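Local coordinates for protein GTN Reductase (Agrobacterium tumefaciens, PDB 5N6G) that binds flavin mononucleotide and probably works as an ene-reductase of the Old Yellow Enzyme family, reducing activated carbon-carbon double bonds, at residues 15-20 with 336-341; 346-351 with 365-370. One frame throughout, in Å; residues are numbered along the deposited sequence.

Contact 1: 15-20 with 336-341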
loop_
_atom_site.group_PDB
_atom_site.type_symbol
_atom_site.label_atom_id
_atom_site.label_comp_id
_atom_site.label_asym_id
_atom_site.label_seq_id
_atom_site.Cartn_x
_atom_site.Cartn_y
_atom_site.Cartn_z
ATOM N N LEU A 15 13.038 13.504 -0.102
ATOM C CA LEU A 15 12.807 13.007 -1.457
ATOM C C LEU A 15 13.482 13.911 -2.479
ATOM O O LEU A 15 13.373 15.139 -2.400
ATOM C CB LEU A 15 11.323 12.952 -1.808
ATOM C CG LEU A 15 10.378 12.000 -1.050
ATOM C CD1 LEU A 15 10.062 12.461 0.342
ATOM C CD2 LEU A 15 9.097 11.823 -1.854
ATOM N N ALA A 16 14.144 13.301 -3.468
ATOM C CA ALA A 16 14.836 14.092 -4.494
ATOM C C ALA A 16 13.872 14.710 -5.493
ATOM O O ALA A 16 14.238 15.667 -6.184
ATOM C CB ALA A 16 15.848 13.231 -5.245
ATOM N N ASN A 17 12.665 14.172 -5.600
ATOM C CA ASN A 17 11.640 14.694 -6.486
ATOM C C ASN A 17 10.304 14.175 -5.990
ATOM O O ASN A 17 10.233 13.400 -5.032
ATOM C CB ASN A 17 11.897 14.309 -7.947
ATOM C CG ASN A 17 11.891 12.815 -8.166
ATOM O OD1 ASN A 17 10.868 12.149 -7.977
ATOM N ND2 ASN A 17 13.030 12.277 -8.592
ATOM N N ARG A 18 9.235 14.601 -6.655
ATOM C CA ARG A 18 7.892 14.301 -6.200
ATOM C C ARG A 18 7.205 13.261 -7.076
ATOM O O ARG A 18 5.977 13.179 -7.092
ATOM C CB ARG A 18 7.087 15.594 -6.105
ATOM C CG ARG A 18 7.621 16.473 -4.984
ATOM C CD ARG A 18 7.366 17.940 -5.247
ATOM N NE ARG A 18 7.982 18.780 -4.209
ATOM C CZ ARG A 18 7.337 19.283 -3.162
ATOM N NH1 ARG A 18 6.042 19.044 -2.985
ATOM N NH2 ARG A 18 7.997 20.024 -2.281
ATOM N N ILE A 19 7.982 12.421 -7.748
ATOM C CA ILE A 19 7.463 11.322 -8.553
ATOM C C ILE A 19 7.666 10.056 -7.727
ATOM O O ILE A 19 8.799 9.680 -7.421
ATOM C CB ILE A 19 8.174 11.243 -9.917
ATOM C CG1 ILE A 19 7.848 12.457 -10.789
ATOM C CG2 ILE A 19 7.770 9.995 -10.694
ATOM C CD1 ILE A 19 8.919 12.785 -11.837
ATOM N N VAL A 20 6.574 9.429 -7.315
ATOM C CA VAL A 20 6.596 8.287 -6.415
ATOM C C VAL A 20 6.233 7.033 -7.200
ATOM O O VAL A 20 5.354 7.061 -8.066
ATOM C CB VAL A 20 5.625 8.535 -5.246
ATOM C CG1 VAL A 20 5.519 7.341 -4.308
ATOM C CG2 VAL A 20 6.045 9.789 -4.487
ATOM N N ASP A 336 13.006 4.236 -15.975
ATOM C CA ASP A 336 13.461 5.625 -15.920
ATOM C C ASP A 336 12.320 6.594 -16.185
ATOM O O ASP A 336 12.460 7.552 -16.947
ATOM C CB ASP A 336 14.602 5.852 -16.906
ATOM C CG ASP A 336 14.233 5.525 -18.344
ATOM O OD1 ASP A 336 13.225 4.839 -18.594
ATOM O OD2 ASP A 336 14.989 5.945 -19.248
ATOM N N LEU A 337 11.175 6.347 -15.556
ATOM C CA LEU A 337 10.019 7.226 -15.707
ATOM C C LEU A 337 10.375 8.668 -15.381
ATOM O O LEU A 337 9.908 9.591 -16.053
ATOM C CB LEU A 337 8.873 6.760 -14.809
ATOM C CG LEU A 337 7.603 7.604 -14.895
ATOM C CD1 LEU A 337 7.023 7.582 -16.315
ATOM C CD2 LEU A 337 6.588 7.103 -13.902
ATOM N N VAL A 338 11.191 8.880 -14.344
ATOM C CA VAL A 338 11.518 10.247 -13.933
ATOM C C VAL A 338 12.167 11.006 -15.083
ATOM O O VAL A 338 11.744 12.116 -15.439
ATOM C CB VAL A 338 12.418 10.230 -12.684
ATOM C CG1 VAL A 338 12.973 11.620 -12.395
ATOM C CG2 VAL A 338 11.655 9.725 -11.474
ATOM N N ARG A 339 13.197 10.413 -15.696
ATOM C CA ARG A 339 13.866 11.067 -16.819
ATOM C C ARG A 339 12.923 11.263 -18.000
ATOM O O ARG A 339 12.943 12.312 -18.653
ATOM C CB ARG A 339 15.075 10.242 -17.237
ATOM C CG ARG A 339 15.882 10.864 -18.384
ATOM C CD ARG A 339 17.003 9.951 -18.813
ATOM N NE ARG A 339 17.560 10.366 -20.101
ATOM C CZ ARG A 339 18.258 9.569 -20.903
ATOM N NH1 ARG A 339 18.489 8.309 -20.558
ATOM N NH2 ARG A 339 18.723 10.031 -22.055
ATOM N N ARG A 340 12.100 10.260 -18.304
ATOM C CA ARG A 340 11.163 10.401 -19.410
ATOM C C ARG A 340 10.194 11.549 -19.159
ATOM O O ARG A 340 9.915 12.342 -20.068
ATOM C CB ARG A 340 10.396 9.097 -19.625
ATOM C CG ARG A 340 11.229 7.968 -20.264
ATOM C CD ARG A 340 10.461 6.631 -20.221
ATOM N NE ARG A 340 11.313 5.517 -20.665
ATOM C CZ ARG A 340 11.318 4.989 -21.877
ATOM N NH1 ARG A 340 10.525 5.462 -22.827
ATOM N NH2 ARG A 340 12.137 3.977 -22.142
ATOM N N LEU A 341 9.666 11.656 -17.941
ATOM C CA LEU A 341 8.751 12.758 -17.655
ATOM C C LEU A 341 9.478 14.094 -17.682
ATOM O O LEU A 341 8.935 15.093 -18.169
ATOM C CB LEU A 341 8.072 12.551 -16.304
ATOM C CG LEU A 341 7.153 11.338 -16.170
ATOM C CD1 LEU A 341 6.549 11.267 -14.767
ATOM C CD2 LEU A 341 6.048 11.370 -17.203
#

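Contact 2: 346-351 with 365-370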
loop_
_atom_site.group_PDB
_atom_site.type_symbol
_atom_site.label_atom_id
_atom_site.label_comp_id
_atom_site.label_asym_id
_atom_site.label_seq_id
_atom_site.Cartn_x
_atom_site.Cartn_y
_atom_site.Cartn_z
ATOM N N PRO A 346 8.557 9.860 -24.907
ATOM C CA PRO A 346 7.499 8.842 -24.949
ATOM C C PRO A 346 7.708 7.772 -23.885
ATOM O O PRO A 346 8.827 7.512 -23.444
ATOM C CB PRO A 346 7.627 8.253 -26.361
ATOM C CG PRO A 346 8.390 9.262 -27.135
ATOM C CD PRO A 346 9.316 9.910 -26.167
ATOM N N LEU A 347 6.604 7.160 -23.466
ATOM C CA LEU A 347 6.613 6.117 -22.450
ATOM C C LEU A 347 6.403 4.751 -23.089
ATOM O O LEU A 347 5.723 4.622 -24.108
ATOM C CB LEU A 347 5.522 6.378 -21.416
ATOM C CG LEU A 347 5.607 7.735 -20.723
ATOM C CD1 LEU A 347 4.514 7.824 -19.673
ATOM C CD2 LEU A 347 6.979 7.972 -20.097
ATOM N N ASN A 348 7.002 3.727 -22.484
ATOM C CA ASN A 348 6.667 2.360 -22.852
ATOM C C ASN A 348 5.262 2.034 -22.358
ATOM O O ASN A 348 4.821 2.534 -21.323
ATOM C CB ASN A 348 7.630 1.352 -22.215
ATOM C CG ASN A 348 9.072 1.536 -22.633
ATOM O OD1 ASN A 348 9.393 1.759 -23.803
ATOM N ND2 ASN A 348 9.963 1.401 -21.671
ATOM N N ALA A 349 4.583 1.140 -23.080
ATOM C CA ALA A 349 3.253 0.670 -22.693
ATOM C C ALA A 349 3.354 -0.556 -21.771
ATOM O O ALA A 349 4.151 -1.470 -22.037
ATOM C CB ALA A 349 2.438 0.302 -23.927
ATOM N N PRO A 350 2.564 -0.634 -20.699
ATOM C CA PRO A 350 2.618 -1.821 -19.840
ATOM C C PRO A 350 2.014 -3.041 -20.525
ATOM O O PRO A 350 1.074 -2.941 -21.318
ATOM C CB PRO A 350 1.794 -1.418 -18.604
ATOM C CG PRO A 350 1.523 0.031 -18.749
ATOM C CD PRO A 350 1.583 0.341 -20.202
ATOM N N ASN A 351 2.567 -4.209 -20.200
ATOM C CA ASN A 351 2.085 -5.499 -20.694
ATOM C C ASN A 351 1.324 -6.192 -19.564
ATOM O O ASN A 351 1.920 -6.848 -18.701
ATOM C CB ASN A 351 3.252 -6.343 -21.197
ATOM C CG ASN A 351 2.805 -7.680 -21.773
ATOM O OD1 ASN A 351 2.983 -8.731 -21.152
ATOM N ND2 ASN A 351 2.209 -7.643 -22.963
ATOM N N ASP A 365 12.815 -6.310 -17.963
ATOM C CA ASP A 365 13.265 -6.154 -19.339
ATOM C C ASP A 365 12.558 -5.029 -20.073
ATOM O O ASP A 365 12.667 -4.947 -21.298
ATOM C CB ASP A 365 13.100 -7.465 -20.114
ATOM C CG ASP A 365 11.645 -7.844 -20.319
ATOM O OD1 ASP A 365 10.769 -7.287 -19.624
ATOM O OD2 ASP A 365 11.390 -8.693 -21.195
ATOM N N TYR A 366 11.825 -4.164 -19.375
ATOM C CA TYR A 366 11.373 -2.951 -20.034
ATOM C C TYR A 366 12.558 -2.005 -20.208
ATOM O O TYR A 366 13.293 -1.761 -19.246
ATOM C CB TYR A 366 10.311 -2.255 -19.228
ATOM C CG TYR A 366 8.953 -2.881 -19.172
ATOM C CD1 TYR A 366 8.001 -2.597 -20.140
ATOM C CD2 TYR A 366 8.571 -3.679 -18.087
ATOM C CE1 TYR A 366 6.718 -3.121 -20.065
ATOM C CE2 TYR A 366 7.281 -4.195 -18.000
ATOM C CZ TYR A 366 6.356 -3.916 -18.999
ATOM O OH TYR A 366 5.053 -4.414 -18.935
ATOM N N PRO A 367 12.749 -1.427 -21.383
ATOM C CA PRO A 367 13.960 -0.649 -21.637
ATOM C C PRO A 367 13.903 0.759 -21.074
ATOM O O PRO A 367 12.848 1.401 -21.008
ATOM C CB PRO A 367 14.032 -0.613 -23.167
ATOM C CG PRO A 367 12.622 -0.682 -23.592
ATOM C CD PRO A 367 11.948 -1.602 -22.604
ATOM N N ALA A 368 15.073 1.224 -20.657
ATOM C CA ALA A 368 15.285 2.631 -20.379
ATOM C C ALA A 368 15.637 3.364 -21.671
ATOM O O ALA A 368 15.913 2.763 -22.710
ATOM C CB ALA A 368 16.384 2.810 -19.332
ATOM N N LEU A 369 15.611 4.688 -21.597
ATOM C CA LEU A 369 16.042 5.501 -22.720
ATOM C C LEU A 369 17.533 5.299 -22.996
ATOM O O LEU A 369 18.314 4.926 -22.113
ATOM C CB LEU A 369 15.776 6.981 -22.444
ATOM C CG LEU A 369 14.337 7.473 -22.301
ATOM C CD1 LEU A 369 14.347 8.896 -21.764
ATOM C CD2 LEU A 369 13.585 7.407 -23.625
ATOM N N ALA A 370 17.927 5.590 -24.229
ATOM C CA ALA A 370 19.333 5.548 -24.624
ATOM C C ALA A 370 20.229 6.167 -23.553
ATOM O O ALA A 370 20.000 7.297 -23.113
ATOM C CB ALA A 370 19.529 6.270 -25.950
HETATM O O HOH W 1 4.455 -6.339 -17.136
#

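Contact 1: 15-20 with 336-341
Ile19, Val338 and Leu341 make the apolar part of this contact, where the start of the first barrel strand meets the helix 337-343. The Ile19 side chain lies slantwise against its partners and reaches them with two ends. Its CG2 methyl rests on CG2 of Val338 at 4.0 Å, while the other branch stretches along the helix until CD1 of Ile19 meets CD1 of Leu341 at 4.1 Å. CG1 is turned opposite the carbonyl carbon (chi1 -67°) and the chain then runs nearly extended, which carries CD1 that far. Val338 and Leu341 are three residues apart, so they share one side of the helix; Leu337 adds a looser touch. A beta-branched residue suits this place because it presents two methyl-bearing arms from one strand position.

The polar element is Asn17, two residues before Ile19. OD1 of Asn17 accepts a hydrogen bond from the backbone N of Ile19 at 2.9 Å, in the carbonyl plane and on a lone pair, which makes an Asx turn just before the strand. Its ND2 comes up against CG1 of Val338 at 3.9 Å, a packing contact only; that amide donates instead to the carbonyl of Thr47.

Within the helical segment, NE of Arg340 forms a salt bridge to OD1 of Asp336 at 2.9 Å. The carboxylate oxygen lies in the guanidinium plane, whereas the nitrogen approaches from above the carboxylate plane. The bridge spans the first turn of the helix and ties its N-terminal end to a later residue.

The chemistry thus divides the work: strand and helix meet by van der Waals packing, mostly of methyl groups, with the amide of Asn17 at its side, while directional bonds stay inside each segment or go to third parties, fixing the shapes that the apolar surfaces then bring together.

Contact 2: 346-351 with 365-370
Asn348 and Tyr366 face each other where two irregular segments of the C-terminal tail run side by side, with their CA atoms 7.6 Å apart. Asn348 sends its amide across the gap: CG stands opposite the carbonyl carbon (chi1 -61°), and ND2 donates to O of Pro367 at 3.0 Å. The acceptor lies in the amide plane, and the donor in the carbonyl plane, though the N-H...O angle of 143° leaves the bond somewhat bent. The same ND2 also serves the carbonyl of Ala333, so one amide nitrogen joins the carbonyl of Pro367 in the irregular tail to that of Ala333 at the end of helix 329-333. ND2 of Asn348 also packs on the proline ring, 3.7 Å from CD of Pro367. Asparagine suits the place, being short and able to donate two hydrogens from one nitrogen.

At Ala349 the carbonyl oxygen O comes to the edge of the Tyr366 ring, 3.6 Å from CE1. Pro350 follows; CA of Pro350 lies oblique to that ring, 3.7 Å from OH of Tyr366.

Asn351 receives the end of the tyrosine. Its backbone N donates to OH of Tyr366 at 2.8 Å, nearly straight at 162° and in the ring plane. A water joins the same hydroxyl to O of Asn351, so both polar backbone groups of this residue are tied to the phenol, one directly and one through water. Tyrosine fits because its rigid ring spans the gap between the segments and brings a polar group to the far end. The side chain of Asn351 turns elsewhere, its OD1 bonding to OG1 of Thr354.

Around this surface contact, Tyr366 packs on Ile332 and Ala333 of helix 329-333, where Pro350 touches Lys329 and Ala333, while Leu347 and Leu369 lie against helix 337-343.

Helix 337-343 joins the two contacts, whose centres are 15 Å apart: contact 1 uses one side of it against the barrel's first strand, and contact 2 lies against another. Two probable hydrogen bonds connect them. NH1 of Arg340 is 2.7 Å from O of Pro346, and OD2 of Asp336 is 2.7 Å from N of Leu369; the salt-bridged pair at the helix start therefore reaches both tail segments. Both contacts lie on the same side of the chain's centre and keep some distance from the flavin. The side chains of Leu337 and Pro350 are each about 8 Å from FMN, and that of Pro350 is about 13 Å from the bound 2-phenylacrylic acid.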